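Local atomic coordinates of MdcD (Pseudomonas aeruginosa, PDB entry 5VIP), a protein that probably serves as the beta subunit of a biotin-independent malonate decarboxylase, taking part in the decarboxylation of the malonyl group. Residues C170-G182 / G211-L225. Residues are numbered along the deposited sequence; the frame is centred on the assembly and turned at random.
Sequences CSYVLVTREARLG and GGEQRFASGLADAYL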
loop_
_atom_site.group_PDB
_atom_site.type_symbol
_atom_site.label_atom_id
_atom_site.label_comp_id
_atom_site.label_asym_id
_atom_site.label_seq_id
_atom_site.Cartn_x
_atom_site.Cartn_y
_atom_site.Cartn_z
ATOM N N CYS B 170 -6.234 -7.625 2.201
ATOM C CA CYS B 170 -7.242 -8.569 1.703
ATOM C C CYS B 170 -7.953 -9.292 2.846
ATOM O O CYS B 170 -7.317 -9.639 3.848
ATOM C CB CYS B 170 -6.591 -9.598 0.770
ATOM S SG CYS B 170 -6.081 -8.871 -0.821
ATOM N N SER B 171 -9.256 -9.529 2.685
ATOM C CA SER B 171 -10.058 -10.235 3.694
ATOM C C SER B 171 -9.475 -11.578 4.094
ATOM O O SER B 171 -9.451 -11.934 5.275
ATOM C CB SER B 171 -11.492 -10.467 3.182
ATOM O OG SER B 171 -12.193 -9.235 3.051
ATOM N N TYR B 172 -9.029 -12.342 3.102
ATOM C CA TYR B 172 -8.476 -13.665 3.377
ATOM C C TYR B 172 -7.187 -13.875 2.614
ATOM O O TYR B 172 -7.114 -13.548 1.434
ATOM C CB TYR B 172 -9.481 -14.769 3.012
ATOM C CG TYR B 172 -10.798 -14.593 3.721
ATOM C CD1 TYR B 172 -10.894 -14.788 5.096
ATOM C CD2 TYR B 172 -11.928 -14.176 3.028
ATOM C CE1 TYR B 172 -12.108 -14.601 5.762
ATOM C CE2 TYR B 172 -13.145 -13.990 3.677
ATOM C CZ TYR B 172 -13.226 -14.205 5.044
ATOM O OH TYR B 172 -14.438 -14.014 5.677
ATOM N N VAL B 173 -6.186 -14.434 3.295
ATOM C CA VAL B 173 -4.901 -14.747 2.678
ATOM C C VAL B 173 -4.626 -16.243 2.775
ATOM O O VAL B 173 -4.563 -16.804 3.880
ATOM C CB VAL B 173 -3.731 -13.980 3.349
ATOM C CG1 VAL B 173 -2.407 -14.411 2.731
ATOM C CG2 VAL B 173 -3.931 -12.475 3.215
ATOM N N LEU B 174 -4.488 -16.890 1.623
ATOM C CA LEU B 174 -4.292 -18.337 1.592
ATOM C C LEU B 174 -2.881 -18.617 1.116
ATOM O O LEU B 174 -2.432 -18.041 0.124
ATOM C CB LEU B 174 -5.315 -19.033 0.673
ATOM C CG LEU B 174 -6.770 -18.529 0.703
ATOM C CD1 LEU B 174 -7.704 -19.416 -0.132
ATOM C CD2 LEU B 174 -7.279 -18.331 2.108
ATOM N N VAL B 175 -2.176 -19.495 1.816
ATOM C CA VAL B 175 -0.791 -19.774 1.465
ATOM C C VAL B 175 -0.515 -21.275 1.378
ATOM O O VAL B 175 -1.215 -22.090 1.979
ATOM C CB VAL B 175 0.181 -19.147 2.483
ATOM C CG1 VAL B 175 0.074 -17.613 2.476
ATOM C CG2 VAL B 175 -0.079 -19.721 3.889
ATOM N N THR B 176 0.516 -21.629 0.617
ATOM C CA THR B 176 1.004 -23.000 0.574
ATOM C C THR B 176 2.298 -23.093 1.379
ATOM O O THR B 176 2.815 -22.078 1.857
ATOM C CB THR B 176 1.275 -23.466 -0.871
ATOM O OG1 THR B 176 2.306 -22.643 -1.436
ATOM C CG2 THR B 176 0.028 -23.341 -1.725
ATOM N N ARG B 177 2.831 -24.305 1.505
ATOM C CA ARG B 177 4.129 -24.498 2.145
ATOM C C ARG B 177 5.254 -23.767 1.407
ATOM O O ARG B 177 6.174 -23.243 2.033
ATOM C CB ARG B 177 4.465 -25.990 2.238
ATOM C CG ARG B 177 5.801 -26.258 2.914
ATOM C CD ARG B 177 5.882 -27.641 3.564
ATOM N NE ARG B 177 6.911 -27.689 4.605
ATOM C CZ ARG B 177 8.211 -27.472 4.405
ATOM N NH1 ARG B 177 8.683 -27.209 3.190
ATOM N NH2 ARG B 177 9.052 -27.534 5.431
ATOM N N GLU B 178 5.178 -23.731 0.079
ATOM C CA GLU B 178 6.213 -23.077 -0.736
ATOM C C GLU B 178 6.077 -21.553 -0.807
ATOM O O GLU B 178 6.918 -20.864 -1.394
ATOM C CB GLU B 178 6.207 -23.643 -2.158
ATOM C CG GLU B 178 7.120 -24.855 -2.358
ATOM C CD GLU B 178 8.577 -24.557 -2.024
ATOM O OE1 GLU B 178 9.290 -23.998 -2.892
ATOM O OE2 GLU B 178 9.013 -24.892 -0.899
ATOM N N ALA B 179 5.017 -21.021 -0.215
ATOM C CA ALA B 179 4.788 -19.587 -0.263
ATOM C C ALA B 179 5.662 -18.862 0.734
ATOM O O ALA B 179 5.885 -19.357 1.840
ATOM C CB ALA B 179 3.333 -19.272 0.031
ATOM N N ARG B 180 6.111 -17.672 0.342
ATOM C CA ARG B 180 6.644 -16.686 1.273
ATOM C C ARG B 180 5.879 -15.369 1.141
ATOM O O ARG B 180 5.486 -14.980 0.047
ATOM C CB ARG B 180 8.137 -16.461 1.030
ATOM C CG ARG B 180 9.010 -17.678 1.341
ATOM C CD ARG B 180 10.443 -17.468 0.826
ATOM N NE ARG B 180 10.481 -17.265 -0.627
ATOM C CZ ARG B 180 11.299 -16.416 -1.254
ATOM N NH1 ARG B 180 12.150 -15.669 -0.562
ATOM N NH2 ARG B 180 11.252 -16.301 -2.576
ATOM N N LEU B 181 5.668 -14.688 2.265
ATOM C CA LEU B 181 4.967 -13.407 2.287
ATOM C C LEU B 181 5.677 -12.452 3.226
ATOM O O LEU B 181 5.841 -12.748 4.402
ATOM C CB LEU B 181 3.518 -13.591 2.742
ATOM C CG LEU B 181 2.653 -12.360 3.022
ATOM C CD1 LEU B 181 2.475 -11.486 1.761
ATOM C CD2 LEU B 181 1.286 -12.829 3.560
ATOM N N GLY B 182 6.086 -11.299 2.729
ATOM C CA GLY B 182 6.726 -10.347 3.618
ATOM C C GLY B 182 6.935 -9.014 2.942
ATOM O O GLY B 182 6.739 -8.884 1.737
ATOM N N GLY B 211 7.708 -17.851 5.620
ATOM C CA GLY B 211 7.113 -19.011 4.980
ATOM C C GLY B 211 5.635 -19.162 5.290
ATOM O O GLY B 211 5.152 -18.710 6.333
ATOM N N GLY B 212 4.909 -19.794 4.371
ATOM C CA GLY B 212 3.481 -20.008 4.550
ATOM C C GLY B 212 3.084 -20.635 5.876
ATOM O O GLY B 212 2.137 -20.186 6.520
ATOM N N GLU B 213 3.805 -21.672 6.295
ATOM C CA GLU B 213 3.500 -22.343 7.561
ATOM C C GLU B 213 3.634 -21.405 8.763
ATOM O O GLU B 213 2.785 -21.409 9.652
ATOM C CB GLU B 213 4.404 -23.565 7.758
ATOM C CG GLU B 213 4.081 -24.332 9.033
ATOM C CD GLU B 213 4.847 -25.640 9.165
ATOM O OE1 GLU B 213 5.964 -25.754 8.617
ATOM O OE2 GLU B 213 4.319 -26.561 9.824
ATOM N N GLN B 214 4.703 -20.611 8.770
ATOM C CA GLN B 214 4.961 -19.623 9.813
ATOM C C GLN B 214 3.863 -18.568 9.861
ATOM O O GLN B 214 3.395 -18.195 10.936
ATOM C CB GLN B 214 6.318 -18.946 9.581
ATOM C CG GLN B 214 6.842 -18.077 10.747
ATOM C CD GLN B 214 6.267 -16.650 10.799
ATOM O OE1 GLN B 214 5.691 -16.157 9.827
ATOM N NE2 GLN B 214 6.452 -15.975 11.933
ATOM N N ARG B 215 3.459 -18.083 8.687
ATOM C CA ARG B 215 2.439 -17.043 8.608
ATOM C C ARG B 215 1.128 -17.554 9.166
ATOM O O ARG B 215 0.432 -16.858 9.912
ATOM C CB ARG B 215 2.258 -16.571 7.156
ATOM C CG ARG B 215 3.490 -15.891 6.559
ATOM C CD ARG B 215 4.053 -14.928 7.532
ATOM N NE ARG B 215 4.865 -13.865 6.939
ATOM C CZ ARG B 215 5.519 -12.969 7.672
ATOM N NH1 ARG B 215 5.476 -13.062 8.993
ATOM N NH2 ARG B 215 6.221 -12.004 7.095
ATOM N N PHE B 216 0.784 -18.780 8.802
ATOM C CA PHE B 216 -0.435 -19.382 9.307
ATOM C C PHE B 216 -0.364 -19.548 10.826
ATOM O O PHE B 216 -1.308 -19.224 11.550
ATOM C CB PHE B 216 -0.684 -20.736 8.635
ATOM C CG PHE B 216 -1.897 -21.440 9.155
ATOM C CD1 PHE B 216 -3.152 -20.872 9.021
ATOM C CD2 PHE B 216 -1.788 -22.664 9.790
ATOM C CE1 PHE B 216 -4.281 -21.513 9.506
ATOM C CE2 PHE B 216 -2.912 -23.311 10.274
ATOM C CZ PHE B 216 -4.161 -22.732 10.136
ATOM N N ALA B 217 0.769 -20.041 11.307
ATOM C CA ALA B 217 0.912 -20.280 12.746
ATOM C C ALA B 217 0.834 -18.980 13.555
ATOM O O ALA B 217 0.357 -18.977 14.689
ATOM C CB ALA B 217 2.219 -21.001 13.032
ATOM N N SER B 218 1.291 -17.872 12.984
ATOM C CA SER B 218 1.266 -16.612 13.724
ATOM C C SER B 218 -0.006 -15.798 13.432
ATOM O O SER B 218 -0.147 -14.659 13.881
ATOM C CB SER B 218 2.530 -15.801 13.426
ATOM O OG SER B 218 2.611 -15.459 12.060
ATOM N N GLY B 219 -0.942 -16.396 12.701
ATOM C CA GLY B 219 -2.235 -15.775 12.451
ATOM C C GLY B 219 -2.251 -14.731 11.338
ATOM O O GLY B 219 -3.232 -14.000 11.175
ATOM N N LEU B 220 -1.180 -14.678 10.557
ATOM C CA LEU B 220 -1.048 -13.691 9.481
ATOM C C LEU B 220 -1.560 -14.205 8.136
ATOM O O LEU B 220 -1.678 -13.447 7.167
ATOM C CB LEU B 220 0.414 -13.266 9.348
ATOM C CG LEU B 220 0.949 -12.431 10.513
ATOM C CD1 LEU B 220 2.436 -12.177 10.303
ATOM C CD2 LEU B 220 0.202 -11.106 10.636
ATOM N N ALA B 221 -1.822 -15.504 8.072
ATOM C CA ALA B 221 -2.519 -16.103 6.938
ATOM C C ALA B 221 -3.707 -16.884 7.472
ATOM O O ALA B 221 -3.669 -17.415 8.594
ATOM C CB ALA B 221 -1.591 -17.011 6.127
ATOM N N ASP B 222 -4.760 -16.972 6.672
ATOM C CA ASP B 222 -6.007 -17.552 7.140
ATOM C C ASP B 222 -6.107 -19.055 6.914
ATOM O O ASP B 222 -6.796 -19.755 7.650
ATOM C CB ASP B 222 -7.168 -16.832 6.477
ATOM C CG ASP B 222 -7.172 -15.356 6.802
ATOM O OD1 ASP B 222 -7.609 -15.000 7.924
ATOM O OD2 ASP B 222 -6.700 -14.548 5.955
ATOM N N ALA B 223 -5.421 -19.553 5.894
ATOM C CA ALA B 223 -5.409 -20.986 5.647
ATOM C C ALA B 223 -4.068 -21.400 5.062
ATOM O O ALA B 223 -3.434 -20.630 4.328
ATOM C CB ALA B 223 -6.549 -21.387 4.720
ATOM N N TYR B 224 -3.668 -22.623 5.395
ATOM C CA TYR B 224 -2.430 -23.248 4.946
ATOM C C TYR B 224 -2.817 -24.410 4.036
ATOM O O TYR B 224 -3.361 -25.393 4.504
ATOM C CB TYR B 224 -1.623 -23.717 6.167
ATOM C CG TYR B 224 -0.323 -24.437 5.900
ATOM C CD1 TYR B 224 0.708 -23.823 5.205
ATOM C CD2 TYR B 224 -0.110 -25.723 6.383
ATOM C CE1 TYR B 224 1.908 -24.479 4.975
ATOM C CE2 TYR B 224 1.087 -26.385 6.163
ATOM C CZ TYR B 224 2.094 -25.760 5.458
ATOM O OH TYR B 224 3.292 -26.411 5.234
ATOM N N LEU B 225 -2.544 -24.291 2.738
ATOM C CA LEU B 225 -3.075 -25.238 1.755
ATOM C C LEU B 225 -2.029 -26.206 1.231
ATOM O O LEU B 225 -0.878 -25.830 1.034
ATOM C CB LEU B 225 -3.675 -24.487 0.560
ATOM C CG LEU B 225 -4.603 -23.306 0.859
ATOM C CD1 LEU B 225 -5.156 -22.710 -0.433
ATOM C CD2 LEU B 225 -5.719 -23.723 1.790
HETATM O O HOH W 1 -9.139 -12.651 7.839
HETATM O O HOH W 2 1.560 -26.633 0.904
#
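Val175 CG2 packs against Ala221 CB at 3.8 Å and also meets the Gly212 carbonyl; chi1 of -64° puts this methyl between backbone N and carbonyl carbon. Gly212 CA makes a CA-H...O contact of 3.5 Å with Thr176 O, so the start of helix 212-217 closes on the chain at Thr176 to Ala179, where Gly212 N also donates to Ala179 O (2.7 Å). On the sheet face of Leu174, its CB touches Leu225 CD1 and its CD2 touches Ala223 CB, a patch that Tyr239 of helix 229-242 also contacts. Two backbone bonds, Val175 N to Ala223 O and Leu225 N to Val175 O (2.7 Å), pair strands 172-176 and 223-225 in parallel, adding the last strand of the crotonase-type sheet within this chain. Farther out, Asp222 N donates to Val173 O, while OD2 takes Val173 N at 2.7 Å through its anti lone pair and forms a salt bridge with Arg249. At the other end, Arg215 holds Leu181 O side-on with NE (2.9 Å) and NH2 (2.8 Å), the oxygen only 3° out of the guanidinium plane. Charged side chains bonded to main-chain atoms thus probably fix the register at one end and tie helix 212-217 to Leu181 at the other, while Arg215 NH1 bonds the backbone of another protein chain.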